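PDB 6AR0: sarcolemmal membrane-associated protein from Homo sapiens, which associates with the STRIPAK phosphatase–kinase core to form a complex that dephosphorylates STK3 and so inhibits Hippo signalling, here represented by its FHA domain. Local coordinates for residues 96-101 with 134-139. Numbering follows the deposited sequence.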
ATOM      1  N   GLU A  96      -8.722  -5.495  -7.152  1.00  6.86           N
ATOM      2  CA  GLU A  96      -9.533  -4.336  -6.822  1.00  7.29           C
ATOM      3  C   GLU A  96      -9.573  -4.110  -5.313  1.00  6.62           C
ATOM      4  O   GLU A  96      -9.756  -5.053  -4.522  1.00  7.81           O
ATOM      5  CB  GLU A  96     -10.958  -4.515  -7.349  1.00  7.62           C
ATOM      6  CG  GLU A  96     -11.806  -3.296  -7.080  1.00  8.22           C
ATOM      7  CD  GLU A  96     -13.199  -3.332  -7.674  1.00  8.78           C
ATOM      8  OE1 GLU A  96     -13.583  -4.329  -8.308  1.00  9.52           O
ATOM      9  OE2 GLU A  96     -13.926  -2.307  -7.519  1.00  9.52           O
ATOM     10  N   ILE A  97      -9.411  -2.843  -4.925  1.00  6.57           N
ATOM     11  CA  ILE A  97      -9.510  -2.402  -3.543  1.00  7.07           C
ATOM     12  C   ILE A  97     -10.735  -1.506  -3.382  1.00  6.75           C
ATOM     13  O   ILE A  97     -11.137  -0.773  -4.302  1.00  7.45           O
ATOM     14  CB  ILE A  97      -8.223  -1.716  -3.032  1.00  6.73           C
ATOM     15  CG1 ILE A  97      -7.755  -0.626  -4.004  1.00  7.46           C
ATOM     16  CG2 ILE A  97      -7.130  -2.764  -2.826  1.00  7.65           C
ATOM     17  CD1 ILE A  97      -6.643   0.276  -3.442  1.00  8.19           C
ATOM     18  N   LEU A  98     -11.344  -1.592  -2.196  1.00  7.29           N
ATOM     19  CA  LEU A  98     -12.558  -0.868  -1.859  1.00  7.76           C
ATOM     20  C   LEU A  98     -12.279  -0.020  -0.628  1.00  7.98           C
ATOM     21  O   LEU A  98     -11.341  -0.278   0.141  1.00  8.44           O
ATOM     22  CB  LEU A  98     -13.719  -1.827  -1.589  1.00  9.22           C
ATOM     23  CG  LEU A  98     -14.163  -2.746  -2.737  1.00 11.41           C
ATOM     24  CD1 LEU A  98     -15.378  -3.514  -2.298  1.00 12.71           C
ATOM     25  CD2 LEU A  98     -14.428  -2.033  -4.041  1.00 13.68           C
ATOM     26  N   SER A  99     -13.084   1.009  -0.446  1.00  8.56           N
ATOM     27  CA  SER A  99     -12.841   1.922   0.657  1.00  8.41           C
ATOM     28  C   SER A  99     -13.120   1.222   1.980  1.00  8.48           C
ATOM     29  O   SER A  99     -14.181   0.625   2.164  1.00 10.99           O
ATOM     30  CB  SER A  99     -13.717   3.162   0.510  1.00 10.34           C
ATOM     31  OG  SER A  99     -13.191   4.181   1.328  1.00  9.90           O
ATOM     32  N   GLY A 100     -12.157   1.292   2.895  1.00  8.42           N
ATOM     33  CA  GLY A 100     -12.208   0.572   4.155  1.00 10.63           C
ATOM     34  C   GLY A 100     -11.357  -0.677   4.227  1.00  9.19           C
ATOM     35  O   GLY A 100     -11.265  -1.293   5.302  1.00 10.30           O
ATOM     36  N   ASP A 101     -10.732  -1.067   3.128  1.00  7.87           N
ATOM     37  CA  ASP A 101      -9.841  -2.211   3.154  1.00  7.65           C
ATOM     38  C   ASP A 101      -8.651  -1.953   4.076  1.00  7.27           C
ATOM     39  O   ASP A 101      -8.196  -0.821   4.271  1.00  8.84           O
ATOM     40  CB  ASP A 101      -9.307  -2.521   1.758  1.00  7.28           C
ATOM     41  CG  ASP A 101     -10.293  -3.237   0.866  1.00  7.15           C
ATOM     42  OD1 ASP A 101     -11.333  -3.730   1.351  1.00  8.71           O
ATOM     43  OD2 ASP A 101      -9.984  -3.315  -0.352  1.00  7.77           O
ATOM     44  N   GLU A 134     -17.017   9.193  -2.022  1.00 14.27           N
ATOM     45  CA  GLU A 134     -16.314   7.987  -1.615  1.00 13.22           C
ATOM     46  C   GLU A 134     -16.600   6.867  -2.604  1.00 13.15           C
ATOM     47  O   GLU A 134     -17.711   6.743  -3.129  1.00 15.91           O
ATOM     48  CB  GLU A 134     -16.716   7.571  -0.204  1.00 14.50           C
ATOM     49  CG  GLU A 134     -15.840   6.474   0.353  1.00 13.18           C
ATOM     50  CD  GLU A 134     -15.982   6.298   1.841  1.00 13.97           C
ATOM     51  OE1 GLU A 134     -16.877   6.921   2.459  1.00 17.44           O
ATOM     52  OE2 GLU A 134     -15.192   5.516   2.399  1.00 13.79           O
ATOM     53  N   ALA A 135     -15.574   6.063  -2.869  1.00 11.74           N
ATOM     54  CA  ALA A 135     -15.668   4.926  -3.776  1.00 12.34           C
ATOM     55  C   ALA A 135     -16.527   3.823  -3.169  1.00 13.20           C
ATOM     56  O   ALA A 135     -16.978   3.911  -2.027  1.00 13.53           O
ATOM     57  CB  ALA A 135     -14.274   4.381  -4.058  1.00 16.61           C
ATOM     58  N   ARG A 136     -16.737   2.753  -3.937  1.00 13.43           N
ATOM     59  CA  ARG A 136     -17.453   1.593  -3.423  1.00 14.49           C
ATOM     60  C   ARG A 136     -16.832   1.149  -2.098  1.00 13.59           C
ATOM     61  O   ARG A 136     -15.603   1.107  -1.947  1.00 12.18           O
ATOM     62  CB  ARG A 136     -17.393   0.468  -4.456  1.00 15.13           C
ATOM     63  CG  ARG A 136     -18.364  -0.669  -4.212  1.00 17.30           C
ATOM     64  CD  ARG A 136     -19.776  -0.350  -4.701  1.00 19.18           C
ATOM     65  NE  ARG A 136     -19.803  -0.006  -6.130  1.00 20.83           N
ATOM     66  CZ  ARG A 136     -19.941   1.224  -6.624  1.00 20.48           C
ATOM     67  NH1 ARG A 136     -20.136   2.274  -5.834  1.00 24.29           N
ATOM     68  NH2 ARG A 136     -19.915   1.408  -7.935  1.00 28.63           N
ATOM     69  N   LEU A 137     -17.692   0.908  -1.114  1.00 14.73           N
ATOM     70  CA  LEU A 137     -17.303   0.475   0.220  1.00 14.45           C
ATOM     71  C   LEU A 137     -17.114  -1.030   0.335  1.00 14.71           C
ATOM     72  O   LEU A 137     -17.894  -1.829  -0.204  1.00 16.02           O
ATOM     73  CB  LEU A 137     -18.372   0.879   1.230  1.00 16.05           C
ATOM     74  CG  LEU A 137     -18.878   2.314   1.137  1.00 16.57           C
ATOM     75  CD1 LEU A 137     -19.937   2.551   2.185  1.00 20.12           C
ATOM     76  CD2 LEU A 137     -17.752   3.307   1.291  1.00 17.77           C
ATOM     77  N   ARG A 138     -16.076  -1.402   1.079  1.00 13.77           N
ATOM     78  CA  ARG A 138     -15.910  -2.772   1.528  1.00 14.31           C
ATOM     79  C   ARG A 138     -17.147  -3.225   2.295  1.00 16.18           C
ATOM     80  O   ARG A 138     -17.717  -2.483   3.104  1.00 16.87           O
ATOM     81  CB  ARG A 138     -14.691  -2.834   2.438  1.00 13.41           C
ATOM     82  CG  ARG A 138     -14.404  -4.153   3.078  1.00 14.10           C
ATOM     83  CD  ARG A 138     -13.295  -3.955   4.077  1.00 13.92           C
ATOM     84  NE  ARG A 138     -12.961  -5.187   4.746  1.00 16.53           N
ATOM     85  CZ  ARG A 138     -12.131  -5.286   5.773  1.00 16.59           C
ATOM     86  NH1 ARG A 138     -11.525  -4.211   6.257  1.00 16.95           N
ATOM     87  NH2 ARG A 138     -11.894  -6.468   6.301  1.00 20.82           N
ATOM     88  N   SER A 139     -17.567  -4.454   2.032  1.00 17.33           N
ATOM     89  CA  SER A 139     -18.688  -5.062   2.740  1.00 19.45           C
ATOM     90  C   SER A 139     -18.288  -6.449   3.233  1.00 20.00           C
ATOM     91  O   SER A 139     -19.083  -7.156   3.847  1.00 25.67           O
ATOM     92  CB  SER A 139     -19.912  -5.153   1.826  1.00 21.17           C
ATOM     93  OG  SER A 139     -19.653  -5.964   0.689  1.00 21.52           O
TER
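Ser99 OG is gripped twice: it donates to the anti lone pair of Glu134 OE2 over 2.6 Å and is hydrogen-bonded to Leu127 N. With OG opposite its own backbone N (chi1 -162°), the serine meets the end of the extended Glu134 chain. The Ser99 backbone N gives a nearly straight bond to Arg136 O (2.9 Å) and its O receives Arg138 N (3.0 Å). Leu98 leans over the same backbone, CB against Arg136 O, CD1 3.7 Å from Leu137 O and CD2 3.9 Å from Arg136 CB, the leucine and arginine lying side by side. Cutting Leu98 back to an alanine removes CD1 and CD2 and would probably open a gap against Leu137 O and Arg136 CB. Fully stretched, Arg138 reaches along the turn and sets NH1 on Gly100 O at 3.1 Å, in the guanidinium plane; its CD passes 3.4 Å from Asp101 OD1, which is hydrogen-bonded to Asn81 ND2 and, well out of that plane, probably attracts the arginine by charge alone. Asp101 OD2 accepts Leu98 N, bracing the type II turn 98-101. A single parallel beta bridge, Ser99 to Leu137, thus fastens the construct's last segment to an inter-strand turn of the FHA beta sandwich.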